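Local atomic coordinates of phosphodiesterase (Pseudomonas aeruginosa, PDB entry 4G75), a protein that is a magnesium-binding, colicin M-like bacteriocin that probably blocks peptidoglycan synthesis by hydrolysing its lipid-linked precursor. Residues Phe17-Tyr22 against Ile40-Arg45; Glu84-Ile89 against Gly125-Asp130; Ile89-Gln94 against Arg112-Gln117; Gln94-Gln99 against Val141-Ala146. One frame throughout, in Å; residues are numbered along the deposited sequence.

Contact 1: residues Phe17-Tyr22 against Ile40-Arg45. With EDO (1,2-ethanediol), chain I.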
# COMPACT_ATOMS: atom_id res chain seq x y z
N PHE A 17 13.44 -6.59 -15.97
CA PHE A 17 12.47 -7.55 -15.48
C PHE A 17 12.51 -8.89 -16.19
O PHE A 17 12.35 -8.98 -17.40
CB PHE A 17 11.08 -6.92 -15.49
CG PHE A 17 11.03 -5.64 -14.70
CD1 PHE A 17 11.11 -4.42 -15.34
CD2 PHE A 17 10.98 -5.68 -13.32
CE1 PHE A 17 11.11 -3.24 -14.60
CE2 PHE A 17 10.97 -4.52 -12.59
CZ PHE A 17 11.04 -3.29 -13.22
N SER A 18 12.74 -9.93 -15.39
CA SER A 18 12.96 -11.28 -15.91
C SER A 18 11.82 -11.77 -16.80
O SER A 18 12.04 -12.47 -17.78
CB SER A 18 13.17 -12.25 -14.74
OG SER A 18 14.29 -11.84 -13.96
N ALA A 19 10.59 -11.40 -16.45
CA ALA A 19 9.44 -11.86 -17.23
C ALA A 19 9.45 -11.27 -18.63
O ALA A 19 9.17 -11.96 -19.61
CB ALA A 19 8.13 -11.54 -16.50
N TYR A 20 9.76 -9.98 -18.72
CA TYR A 20 9.90 -9.32 -20.00
C TYR A 20 11.01 -9.98 -20.81
O TYR A 20 10.83 -10.29 -21.99
CB TYR A 20 10.19 -7.83 -19.81
CG TYR A 20 10.65 -7.15 -21.08
CD1 TYR A 20 9.73 -6.60 -21.96
CD2 TYR A 20 12.00 -7.08 -21.40
CE1 TYR A 20 10.15 -5.98 -23.13
CE2 TYR A 20 12.43 -6.47 -22.56
CZ TYR A 20 11.50 -5.93 -23.42
OH TYR A 20 11.94 -5.33 -24.57
N ASN A 21 12.15 -10.22 -20.17
CA ASN A 21 13.27 -10.87 -20.85
C ASN A 21 12.91 -12.26 -21.37
O ASN A 21 13.38 -12.67 -22.43
CB ASN A 21 14.51 -10.94 -19.95
CG ASN A 21 15.02 -9.56 -19.57
OD1 ASN A 21 14.92 -8.62 -20.35
ND2 ASN A 21 15.57 -9.44 -18.37
N TYR A 22 12.08 -12.98 -20.62
CA TYR A 22 11.62 -14.29 -21.06
C TYR A 22 10.75 -14.15 -22.32
O TYR A 22 10.86 -14.95 -23.26
CB TYR A 22 10.83 -14.98 -19.94
CG TYR A 22 10.46 -16.40 -20.29
CD1 TYR A 22 11.37 -17.43 -20.14
CD2 TYR A 22 9.20 -16.70 -20.81
CE1 TYR A 22 11.04 -18.74 -20.46
CE2 TYR A 22 8.87 -18.00 -21.14
CZ TYR A 22 9.79 -19.01 -20.97
OH TYR A 22 9.45 -20.31 -21.30
N ILE A 40 5.82 -10.10 -22.48
CA ILE A 40 6.37 -8.80 -22.86
C ILE A 40 5.65 -7.69 -22.12
O ILE A 40 6.29 -6.75 -21.64
CB ILE A 40 6.25 -8.55 -24.38
CG1 ILE A 40 7.22 -9.45 -25.14
CG2 ILE A 40 6.52 -7.08 -24.70
CD1 ILE A 40 8.68 -9.17 -24.84
N SER A 41 4.33 -7.80 -22.01
CA SER A 41 3.54 -6.72 -21.44
C SER A 41 3.90 -6.46 -19.96
O SER A 41 3.73 -5.34 -19.48
CB SER A 41 2.03 -6.98 -21.59
OG SER A 41 1.58 -8.00 -20.71
N LYS A 42 4.40 -7.47 -19.26
CA LYS A 42 4.77 -7.30 -17.85
C LYS A 42 5.89 -6.28 -17.66
O LYS A 42 5.96 -5.60 -16.63
CB LYS A 42 5.17 -8.65 -17.23
CG LYS A 42 4.05 -9.69 -17.26
CD LYS A 42 4.44 -11.00 -16.57
CE LYS A 42 3.44 -12.12 -16.90
NZ LYS A 42 2.06 -11.80 -16.39
N GLY A 43 6.76 -6.16 -18.66
CA GLY A 43 7.90 -5.27 -18.57
C GLY A 43 7.53 -3.81 -18.33
O GLY A 43 8.00 -3.19 -17.38
N GLN A 44 6.68 -3.25 -19.20
CA GLN A 44 6.32 -1.85 -19.05
C GLN A 44 5.47 -1.60 -17.80
O GLN A 44 5.59 -0.56 -17.16
CB GLN A 44 5.63 -1.30 -20.30
CG GLN A 44 5.61 0.22 -20.34
CD GLN A 44 7.01 0.82 -20.22
OE1 GLN A 44 8.01 0.21 -20.62
NE2 GLN A 44 7.09 2.03 -19.69
N ARG A 45 4.61 -2.56 -17.46
CA ARG A 45 3.84 -2.40 -16.23
C ARG A 45 4.78 -2.40 -15.03
O ARG A 45 4.63 -1.59 -14.12
CB ARG A 45 2.76 -3.48 -16.10
CG ARG A 45 1.68 -3.43 -17.18
CD ARG A 45 0.41 -4.16 -16.73
NE ARG A 45 0.68 -5.55 -16.38
CZ ARG A 45 0.72 -6.54 -17.25
NH1 ARG A 45 0.51 -6.31 -18.54
NH2 ARG A 45 0.99 -7.78 -16.85
C1 EDO I . 12.13 0.64 -21.62
O1 EDO I . 12.87 -0.58 -21.69
C2 EDO I . 11.22 0.60 -20.39
O2 EDO I . 10.39 1.76 -20.35
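Tyr-20 lies against the backbone of the second helix, and its CB rests 3.7 Å from CA of Gly-43. With CG anti to the backbone N (chi1 167°), the ring is carried along the flank of helix 40-45. There its CD1 comes 3.5 Å from the carbonyl O of Ile-40, which sits at the ring edge and close to the ring plane; Gly-43 approaches the same ring obliquely. Having no side chain, Gly-43 lets the CB of Tyr-20 come directly against its CA. Ile-40 sends its CB away from the partner helix, yet chi1 of -71° and a further bend at chi2 fold the CG1 branch back. Its methyl CD1 reaches Tyr-20 twice, 3.7 Å from the carbonyl O and 3.9 Å from CE1. Farther along, Ala-19 CB packs on Lys-42 CD at 3.7 Å. The aliphatic part of the lysine does the touching, while NZ continues past the contact to a salt bridge with Glu-84 of helix 81-102. Phe-17, at the N-cap position of helix 18-24, brings CD1 to 3.9 Å from Gly-43 O, and its ring also reaches Val-47 and Val-50. The axes of the two short helical segments approach to 7.0 Å at 147° between their N-to-C directions, the geometry of a roughly antiparallel pair of successive helices. No hydrogen bond spans the interface. Its cohesion therefore comes from shape fit and dispersion, with lysine contributing methylenes to the packing and its charge to a third helix.

Contact 2: residues Glu84-Ile89 against Gly125-Asp130. With EDO (1,2-ethanediol), chain M.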
# COMPACT_ATOMS: atom_id res chain seq x y z
N GLU A 84 -3.74 -10.80 -17.63
CA GLU A 84 -2.67 -9.97 -17.10
C GLU A 84 -3.10 -9.23 -15.83
O GLU A 84 -2.29 -9.05 -14.91
CB GLU A 84 -2.15 -9.00 -18.16
CG GLU A 84 -1.40 -9.70 -19.29
CD GLU A 84 -0.33 -10.65 -18.78
OE1 GLU A 84 0.51 -10.21 -17.97
OE2 GLU A 84 -0.34 -11.83 -19.19
N PHE A 85 -4.36 -8.81 -15.78
CA PHE A 85 -4.87 -8.14 -14.59
C PHE A 85 -4.84 -9.14 -13.44
O PHE A 85 -4.37 -8.84 -12.33
CB PHE A 85 -6.30 -7.64 -14.82
CG PHE A 85 -6.85 -6.81 -13.69
CD1 PHE A 85 -6.84 -5.42 -13.76
CD2 PHE A 85 -7.39 -7.41 -12.57
CE1 PHE A 85 -7.36 -4.65 -12.72
CE2 PHE A 85 -7.91 -6.65 -11.53
CZ PHE A 85 -7.89 -5.27 -11.61
N ILE A 86 -5.33 -10.34 -13.70
CA ILE A 86 -5.38 -11.38 -12.68
C ILE A 86 -4.00 -11.73 -12.14
O ILE A 86 -3.80 -11.80 -10.93
CB ILE A 86 -6.10 -12.63 -13.18
CG1 ILE A 86 -7.59 -12.32 -13.36
CG2 ILE A 86 -5.89 -13.77 -12.21
CD1 ILE A 86 -8.35 -13.34 -14.19
N TRP A 87 -3.04 -11.96 -13.04
CA TRP A 87 -1.68 -12.29 -12.62
C TRP A 87 -0.97 -11.15 -11.88
O TRP A 87 -0.19 -11.41 -10.98
CB TRP A 87 -0.83 -12.80 -13.79
CG TRP A 87 -1.04 -14.26 -14.09
CD1 TRP A 87 -1.46 -14.80 -15.27
CD2 TRP A 87 -0.84 -15.36 -13.19
NE1 TRP A 87 -1.53 -16.17 -15.16
CE2 TRP A 87 -1.16 -16.54 -13.90
CE3 TRP A 87 -0.43 -15.47 -11.86
CZ2 TRP A 87 -1.07 -17.80 -13.32
CZ3 TRP A 87 -0.34 -16.73 -11.28
CH2 TRP A 87 -0.67 -17.88 -12.01
N ASP A 88 -1.22 -9.90 -12.27
CA ASP A 88 -0.65 -8.76 -11.56
C ASP A 88 -1.23 -8.70 -10.14
O ASP A 88 -0.52 -8.38 -9.18
CB ASP A 88 -0.92 -7.44 -12.29
CG ASP A 88 0.10 -7.14 -13.38
OD1 ASP A 88 0.90 -8.03 -13.76
OD2 ASP A 88 0.08 -5.99 -13.88
N ILE A 89 -2.52 -8.99 -10.01
CA ILE A 89 -3.15 -9.02 -8.69
C ILE A 89 -2.50 -10.11 -7.82
O ILE A 89 -2.36 -9.96 -6.61
CB ILE A 89 -4.68 -9.19 -8.79
CG1 ILE A 89 -5.31 -7.93 -9.39
CG2 ILE A 89 -5.31 -9.49 -7.43
CD1 ILE A 89 -5.01 -6.67 -8.61
N GLY A 125 -8.93 -23.00 -9.71
CA GLY A 125 -7.82 -22.90 -8.78
C GLY A 125 -6.51 -22.32 -9.29
O GLY A 125 -5.47 -22.45 -8.63
N ILE A 126 -6.54 -21.69 -10.46
CA ILE A 126 -5.38 -20.98 -10.97
C ILE A 126 -5.72 -19.51 -11.15
O ILE A 126 -6.63 -19.18 -11.91
CB ILE A 126 -4.92 -21.55 -12.33
CG1 ILE A 126 -4.51 -23.01 -12.20
CG2 ILE A 126 -3.77 -20.72 -12.89
CD1 ILE A 126 -4.01 -23.63 -13.49
N PRO A 127 -4.99 -18.62 -10.46
CA PRO A 127 -3.88 -18.91 -9.54
C PRO A 127 -4.38 -19.37 -8.17
O PRO A 127 -5.57 -19.24 -7.88
CB PRO A 127 -3.19 -17.55 -9.37
CG PRO A 127 -3.88 -16.60 -10.32
CD PRO A 127 -5.23 -17.17 -10.57
N SER A 128 -3.47 -19.89 -7.35
CA SER A 128 -3.78 -20.29 -5.99
C SER A 128 -3.62 -19.11 -5.04
O SER A 128 -2.51 -18.72 -4.70
CB SER A 128 -2.85 -21.43 -5.56
OG SER A 128 -2.97 -21.70 -4.17
N TRP A 129 -4.75 -18.55 -4.60
CA TRP A 129 -4.76 -17.31 -3.83
C TRP A 129 -4.39 -17.47 -2.36
O TRP A 129 -4.04 -16.49 -1.70
CB TRP A 129 -6.12 -16.63 -3.94
CG TRP A 129 -6.49 -16.25 -5.36
CD1 TRP A 129 -7.43 -16.84 -6.15
CD2 TRP A 129 -5.91 -15.20 -6.14
NE1 TRP A 129 -7.48 -16.22 -7.38
CE2 TRP A 129 -6.55 -15.21 -7.40
CE3 TRP A 129 -4.92 -14.25 -5.90
CZ2 TRP A 129 -6.24 -14.31 -8.41
CZ3 TRP A 129 -4.60 -13.35 -6.91
CH2 TRP A 129 -5.26 -13.39 -8.15
N ASP A 130 -4.47 -18.69 -1.84
CA ASP A 130 -4.22 -18.93 -0.42
C ASP A 130 -2.74 -18.78 -0.07
O ASP A 130 -1.92 -19.65 -0.36
CB ASP A 130 -4.72 -20.32 -0.02
CG ASP A 130 -4.63 -20.56 1.48
OD1 ASP A 130 -4.75 -19.58 2.25
OD2 ASP A 130 -4.43 -21.73 1.88
C1 EDO M . -1.82 -12.94 -22.61
O1 EDO M . -1.96 -12.73 -21.20
C2 EDO M . -1.75 -11.59 -23.33
O2 EDO M . -2.72 -10.70 -22.76
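Pro-127 lies on the indole of Trp-87 with its ring carbons over the six-membered ring. CG stands 3.9 Å from that ring's centroid and 19° off the normal, which meets the geometry of a CH-pi contact, and CB is closer still to a single ring atom, 3.5 Å from CZ3. The two side chains run past each other in opposite directions. The CB of Trp-87 starts away from the loop; chi1 of -82° and chi2 of 121° bring the benzo end of the indole back under the proline. Ile-126 meets the same indole obliquely, its CG2 4.0 Å from CZ2.

The segment 125-130 has no regular secondary structure and passes over helix 81-102 with a cis peptide bond between Ile-126 and Pro-127, a cis-proline in an irregular loop, which presents the proline ring to the helix. At the indole NE1, Trp-87 is hydrogen-bonded to the carbonyl O of Pro-119, while the ring of Tyr-118 meets it edge-to-face.

Trp-129 lies on the other side of Pro-127, whose CG stands 3.7 Å above the plane of this second indole, offset toward the rim. The proline is thus held between two tryptophans. At the edge of Trp-129, near its plane, CH2 comes 3.5 Å from the carbonyl O of Ile-86. Ile-86 crosses both loop side chains at roughly right angles: its CG2 methyl is 3.8 Å from Pro-127 CD and also packs on Trp-129 CZ2. One turn on, Ile-89 CG2 touches Trp-129 CZ3 obliquely at 4.0 Å.

Contact 3: residues Ile89-Gln94 against Arg112-Gln117. With EDO (1,2-ethanediol), chain N.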
# COMPACT_ATOMS: atom_id res chain seq x y z
N ILE A 89 -2.52 -8.99 -10.01
CA ILE A 89 -3.15 -9.02 -8.69
C ILE A 89 -2.50 -10.11 -7.82
O ILE A 89 -2.36 -9.96 -6.61
CB ILE A 89 -4.68 -9.19 -8.79
CG1 ILE A 89 -5.31 -7.93 -9.39
CG2 ILE A 89 -5.31 -9.49 -7.43
CD1 ILE A 89 -5.01 -6.67 -8.61
N PHE A 90 -2.08 -11.20 -8.46
CA PHE A 90 -1.34 -12.24 -7.75
C PHE A 90 0.07 -11.79 -7.39
O PHE A 90 0.53 -12.01 -6.27
CB PHE A 90 -1.29 -13.51 -8.62
CG PHE A 90 -0.63 -14.70 -7.95
CD1 PHE A 90 -1.31 -15.45 -7.01
CD2 PHE A 90 0.66 -15.09 -8.31
CE1 PHE A 90 -0.72 -16.57 -6.42
CE2 PHE A 90 1.25 -16.20 -7.72
CZ PHE A 90 0.57 -16.94 -6.77
N ASP A 91 0.76 -11.16 -8.33
CA ASP A 91 2.18 -10.85 -8.18
C ASP A 91 2.48 -9.68 -7.26
O ASP A 91 3.44 -9.72 -6.48
CB ASP A 91 2.82 -10.57 -9.54
CG ASP A 91 3.01 -11.82 -10.37
OD1 ASP A 91 2.98 -12.93 -9.79
OD2 ASP A 91 3.20 -11.69 -11.60
N LEU A 92 1.67 -8.64 -7.35
CA LEU A 92 1.91 -7.42 -6.59
C LEU A 92 2.03 -7.62 -5.07
O LEU A 92 2.95 -7.08 -4.45
CB LEU A 92 0.90 -6.33 -6.96
CG LEU A 92 1.18 -5.66 -8.32
CD1 LEU A 92 -0.06 -4.98 -8.86
CD2 LEU A 92 2.36 -4.67 -8.23
N PRO A 93 1.12 -8.39 -4.45
CA PRO A 93 1.29 -8.56 -3.00
C PRO A 93 2.55 -9.35 -2.65
O PRO A 93 3.11 -9.14 -1.57
CB PRO A 93 0.06 -9.39 -2.59
CG PRO A 93 -0.90 -9.25 -3.69
CD PRO A 93 -0.13 -8.99 -4.95
N GLN A 94 2.97 -10.24 -3.53
CA GLN A 94 4.18 -11.02 -3.28
C GLN A 94 5.42 -10.13 -3.39
O GLN A 94 6.34 -10.26 -2.59
CB GLN A 94 4.28 -12.21 -4.24
CG GLN A 94 5.50 -13.10 -3.99
CD GLN A 94 5.37 -13.89 -2.70
OE1 GLN A 94 4.44 -14.68 -2.53
NE2 GLN A 94 6.31 -13.68 -1.78
N ARG A 112 11.61 -11.78 -8.22
CA ARG A 112 11.40 -12.94 -7.36
C ARG A 112 9.93 -13.33 -7.38
O ARG A 112 9.59 -14.51 -7.53
CB ARG A 112 11.86 -12.65 -5.92
CG ARG A 112 12.04 -13.91 -5.07
CD ARG A 112 12.35 -13.59 -3.61
NE ARG A 112 13.51 -12.71 -3.44
CZ ARG A 112 14.78 -13.08 -3.55
NH1 ARG A 112 15.09 -14.34 -3.86
NH2 ARG A 112 15.75 -12.20 -3.37
N ALA A 113 9.05 -12.34 -7.25
CA ALA A 113 7.62 -12.57 -7.29
C ALA A 113 7.16 -13.17 -8.63
O ALA A 113 6.20 -13.94 -8.67
CB ALA A 113 6.84 -11.27 -6.99
N GLN A 114 7.85 -12.83 -9.71
CA GLN A 114 7.41 -13.27 -11.03
C GLN A 114 8.16 -14.50 -11.53
O GLN A 114 8.00 -14.91 -12.68
CB GLN A 114 7.48 -12.12 -12.05
CG GLN A 114 6.57 -10.96 -11.66
CD GLN A 114 6.35 -9.94 -12.77
OE1 GLN A 114 7.29 -9.44 -13.38
NE2 GLN A 114 5.09 -9.61 -13.02
N ASN A 115 8.95 -15.10 -10.65
CA ASN A 115 9.69 -16.31 -11.01
C ASN A 115 8.82 -17.55 -10.86
O ASN A 115 9.05 -18.39 -10.00
CB ASN A 115 10.95 -16.44 -10.15
CG ASN A 115 11.91 -17.49 -10.67
OD1 ASN A 115 11.75 -17.99 -11.79
ND2 ASN A 115 12.91 -17.83 -9.87
N HIS A 116 7.79 -17.63 -11.70
CA HIS A 116 6.89 -18.77 -11.70
C HIS A 116 6.26 -18.96 -13.07
O HIS A 116 6.41 -18.11 -13.95
CB HIS A 116 5.81 -18.62 -10.61
CG HIS A 116 4.90 -17.44 -10.80
ND1 HIS A 116 3.82 -17.46 -11.66
CD2 HIS A 116 4.88 -16.23 -10.20
CE1 HIS A 116 3.19 -16.31 -11.59
NE2 HIS A 116 3.81 -15.54 -10.72
N GLN A 117 5.56 -20.08 -13.25
CA GLN A 117 4.82 -20.34 -14.49
C GLN A 117 3.61 -19.43 -14.61
O GLN A 117 3.02 -19.04 -13.60
CB GLN A 117 4.35 -21.80 -14.51
CG GLN A 117 5.45 -22.81 -14.29
CD GLN A 117 6.21 -23.11 -15.55
OE1 GLN A 117 7.25 -22.51 -15.82
NE2 GLN A 117 5.69 -24.03 -16.35
C1 EDO N . 11.41 -16.21 -14.64
O1 EDO N . 10.85 -17.25 -15.46
C2 EDO N . 10.99 -14.86 -15.19
O2 EDO N . 9.56 -14.72 -15.09
O HOH W 1 3.82 -13.96 -7.22
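The imidazole of His-116 takes the edge of Phe-90 on one face and Asp-91 at its rim. The phenyl and imidazole planes stand at 84° in an offset edge-to-face pair with centroids 5.6 Å apart, and Phe-90 CE2 lies over the histidine ring. At the rim, His-116 NE2 donates to Asp-91 OD1 at 2.9 Å with an N-H...O angle of 173°. The acceptor lies in the imidazole plane and is met through its syn lone pair, although the carboxylate itself is turned well out of that plane.

Chi1 of 63° sets the His-116 ring between its own backbone N and carbonyl carbon, and ND1 gives a second bond, to Gln-117 O at 2.6 Å. Both ring nitrogens are therefore engaged, which fixes the ring's rotation. This His-carboxylate pair joins the middle of helix 81-102, near its kink at Pro-93, to the chain that leaves helix 106-113.

The other oxygen, Asp-91 OD2, accepts from Gln-114 NE2 at 3.1 Å on its anti side, out of the carboxylate plane, and also bonds the hydroxyl of Tyr-118. A water donates to both Asp-91 OD1 and Ala-113 O, bridging carboxylate and helix end. Toward Gln-94 the packing turns apolar: Ala-113 CB sits 3.8 Å from Gln-94 CG, while Gln-94 NE2 turns to Asn-98 OD1.

Contact 4: residues Gln94-Gln99 against Val141-Ala146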
# COMPACT_ATOMS: atom_id res chain seq x y z
N GLN A 94 2.97 -10.24 -3.53
CA GLN A 94 4.18 -11.02 -3.28
C GLN A 94 5.42 -10.13 -3.39
O GLN A 94 6.34 -10.26 -2.59
CB GLN A 94 4.28 -12.21 -4.24
CG GLN A 94 5.50 -13.10 -3.99
CD GLN A 94 5.37 -13.89 -2.70
OE1 GLN A 94 4.44 -14.68 -2.53
NE2 GLN A 94 6.31 -13.68 -1.78
N ALA A 95 5.42 -9.22 -4.35
CA ALA A 95 6.51 -8.26 -4.49
C ALA A 95 6.63 -7.39 -3.23
O ALA A 95 7.72 -7.15 -2.72
CB ALA A 95 6.30 -7.38 -5.72
N ASP A 96 5.49 -6.93 -2.74
CA ASP A 96 5.51 -6.11 -1.54
C ASP A 96 6.08 -6.90 -0.37
O ASP A 96 6.90 -6.39 0.41
CB ASP A 96 4.11 -5.60 -1.19
CG ASP A 96 4.16 -4.55 -0.09
OD1 ASP A 96 4.56 -3.41 -0.40
OD2 ASP A 96 3.82 -4.88 1.07
N TYR A 97 5.64 -8.15 -0.24
CA TYR A 97 6.06 -8.99 0.86
C TYR A 97 7.54 -9.35 0.75
O TYR A 97 8.22 -9.52 1.76
CB TYR A 97 5.21 -10.26 0.96
CG TYR A 97 5.44 -10.98 2.27
CD1 TYR A 97 5.04 -10.42 3.47
CD2 TYR A 97 6.08 -12.22 2.30
CE1 TYR A 97 5.26 -11.07 4.67
CE2 TYR A 97 6.31 -12.88 3.50
CZ TYR A 97 5.89 -12.29 4.68
OH TYR A 97 6.11 -12.93 5.89
N ASN A 98 8.04 -9.45 -0.48
CA ASN A 98 9.47 -9.69 -0.67
C ASN A 98 10.30 -8.54 -0.10
O ASN A 98 11.36 -8.74 0.50
CB ASN A 98 9.81 -9.92 -2.14
CG ASN A 98 9.32 -11.27 -2.64
OD1 ASN A 98 9.01 -12.15 -1.84
ND2 ASN A 98 9.24 -11.43 -3.95
N GLN A 99 9.81 -7.32 -0.29
CA GLN A 99 10.48 -6.17 0.28
C GLN A 99 10.47 -6.21 1.80
O GLN A 99 11.49 -5.95 2.44
CB GLN A 99 9.87 -4.86 -0.20
CG GLN A 99 10.23 -4.53 -1.64
CD GLN A 99 10.32 -3.05 -1.88
OE1 GLN A 99 9.31 -2.35 -1.99
NE2 GLN A 99 11.55 -2.55 -1.95
N VAL A 141 6.49 1.19 -2.41
CA VAL A 141 5.82 1.44 -3.70
C VAL A 141 4.78 0.39 -4.07
O VAL A 141 3.89 0.66 -4.86
CB VAL A 141 6.83 1.59 -4.88
CG1 VAL A 141 7.78 2.75 -4.63
CG2 VAL A 141 7.60 0.29 -5.12
N TYR A 142 4.90 -0.82 -3.51
CA TYR A 142 3.97 -1.89 -3.86
C TYR A 142 2.80 -1.99 -2.88
O TYR A 142 1.88 -2.77 -3.10
CB TYR A 142 4.67 -3.26 -3.90
CG TYR A 142 5.81 -3.40 -4.89
CD1 TYR A 142 5.63 -3.12 -6.23
CD2 TYR A 142 7.06 -3.85 -4.48
CE1 TYR A 142 6.66 -3.25 -7.14
CE2 TYR A 142 8.10 -4.00 -5.38
CZ TYR A 142 7.89 -3.70 -6.71
OH TYR A 142 8.91 -3.84 -7.62
N THR A 143 2.84 -1.21 -1.81
CA THR A 143 1.90 -1.43 -0.71
C THR A 143 0.44 -1.07 -1.05
O THR A 143 -0.47 -1.84 -0.73
CB THR A 143 2.35 -0.72 0.58
OG1 THR A 143 3.52 -1.39 1.08
CG2 THR A 143 1.25 -0.77 1.65
N PRO A 144 0.22 0.08 -1.68
CA PRO A 144 -1.18 0.35 -2.05
C PRO A 144 -1.74 -0.72 -3.00
O PRO A 144 -2.88 -1.14 -2.84
CB PRO A 144 -1.09 1.71 -2.75
CG PRO A 144 0.08 2.38 -2.07
CD PRO A 144 1.08 1.26 -1.88
N ALA A 145 -0.94 -1.16 -3.96
CA ALA A 145 -1.41 -2.20 -4.88
C ALA A 145 -1.63 -3.52 -4.15
O ALA A 145 -2.60 -4.23 -4.41
CB ALA A 145 -0.43 -2.38 -6.05
N ALA A 146 -0.73 -3.84 -3.23
CA ALA A 146 -0.85 -5.07 -2.45
C ALA A 146 -2.12 -5.04 -1.60
O ALA A 146 -2.79 -6.05 -1.45
CB ALA A 146 0.37 -5.26 -1.57
O HOH W 2 6.58 -1.93 -1.27
O HOH W 3 9.20 0.39 -1.91
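The apolar part of the contact centres on the ring of Tyr-142. Ala-95 CB stands over one face, 3.9 Å from the ring centroid and 14° off its normal, a CH-pi contact; Val-141 CG2 covers the opposite face. Asp-96 CB in turn packs on Ala-146 CB at 3.8 Å. With CG of Tyr-142 anti to its carbonyl carbon (chi1 -60°), the ring is laid along helix 81-102, and its hydroxyl reaches the carbonyl O of Arg-106.

One direct hydrogen bond crosses the interface: Thr-143 OG1 donates to Asp-96 OD1 at 2.7 Å, meeting the oxygen on its syn side but 27° out of the carboxylate plane. Asp-96 OD2 accepts from the backbone N of Asn-138, so both carboxylate oxygens are held. Helix 81-102 is thereby tied to helix 143-153, and the 141-146 segment belongs to the Colicin M family region of the protein; the Thr-143 side chain lies about 7 Å from that of Val-211, a magnesium ligand.

Two waters add further polar links. One donates to Asp-96 OD1 and to Gln-99 OE1 and accepts from Tyr-142 N at 3.0 Å. The other donates to Gln-99 OE1 at 2.7 Å while accepting from Val-141 N. That amide oxygen also comes 3.7 Å from Tyr-142 CD2, with amide and ring planes steeply inclined, and Gln-99 NE2 bonds the carbonyl O of Asp-104.

In the fold
Helix 81-102 carries three of the four interfaces in sequence: contact 2 and contact 3 share Ile-89, while contact 3 and contact 4 share Gln-94, with centres 9 and 10 Å apart respectively. Contact 1 reaches the same helix through charge, as Arg-45 NE meets Asp-88 OD2 at 2.6 Å, beside the lysine bridge to Glu-84. Aromatic packing joins contacts 2 and 3, where Trp-87 CZ3 lies 3.6 Å from His-116 CE1. Contact 4 lies nearest the chain's centre, and its Thr-143 side chain is about 13 Å from the bound magnesium ion; contacts 1, 2 and 3 lie away from that site.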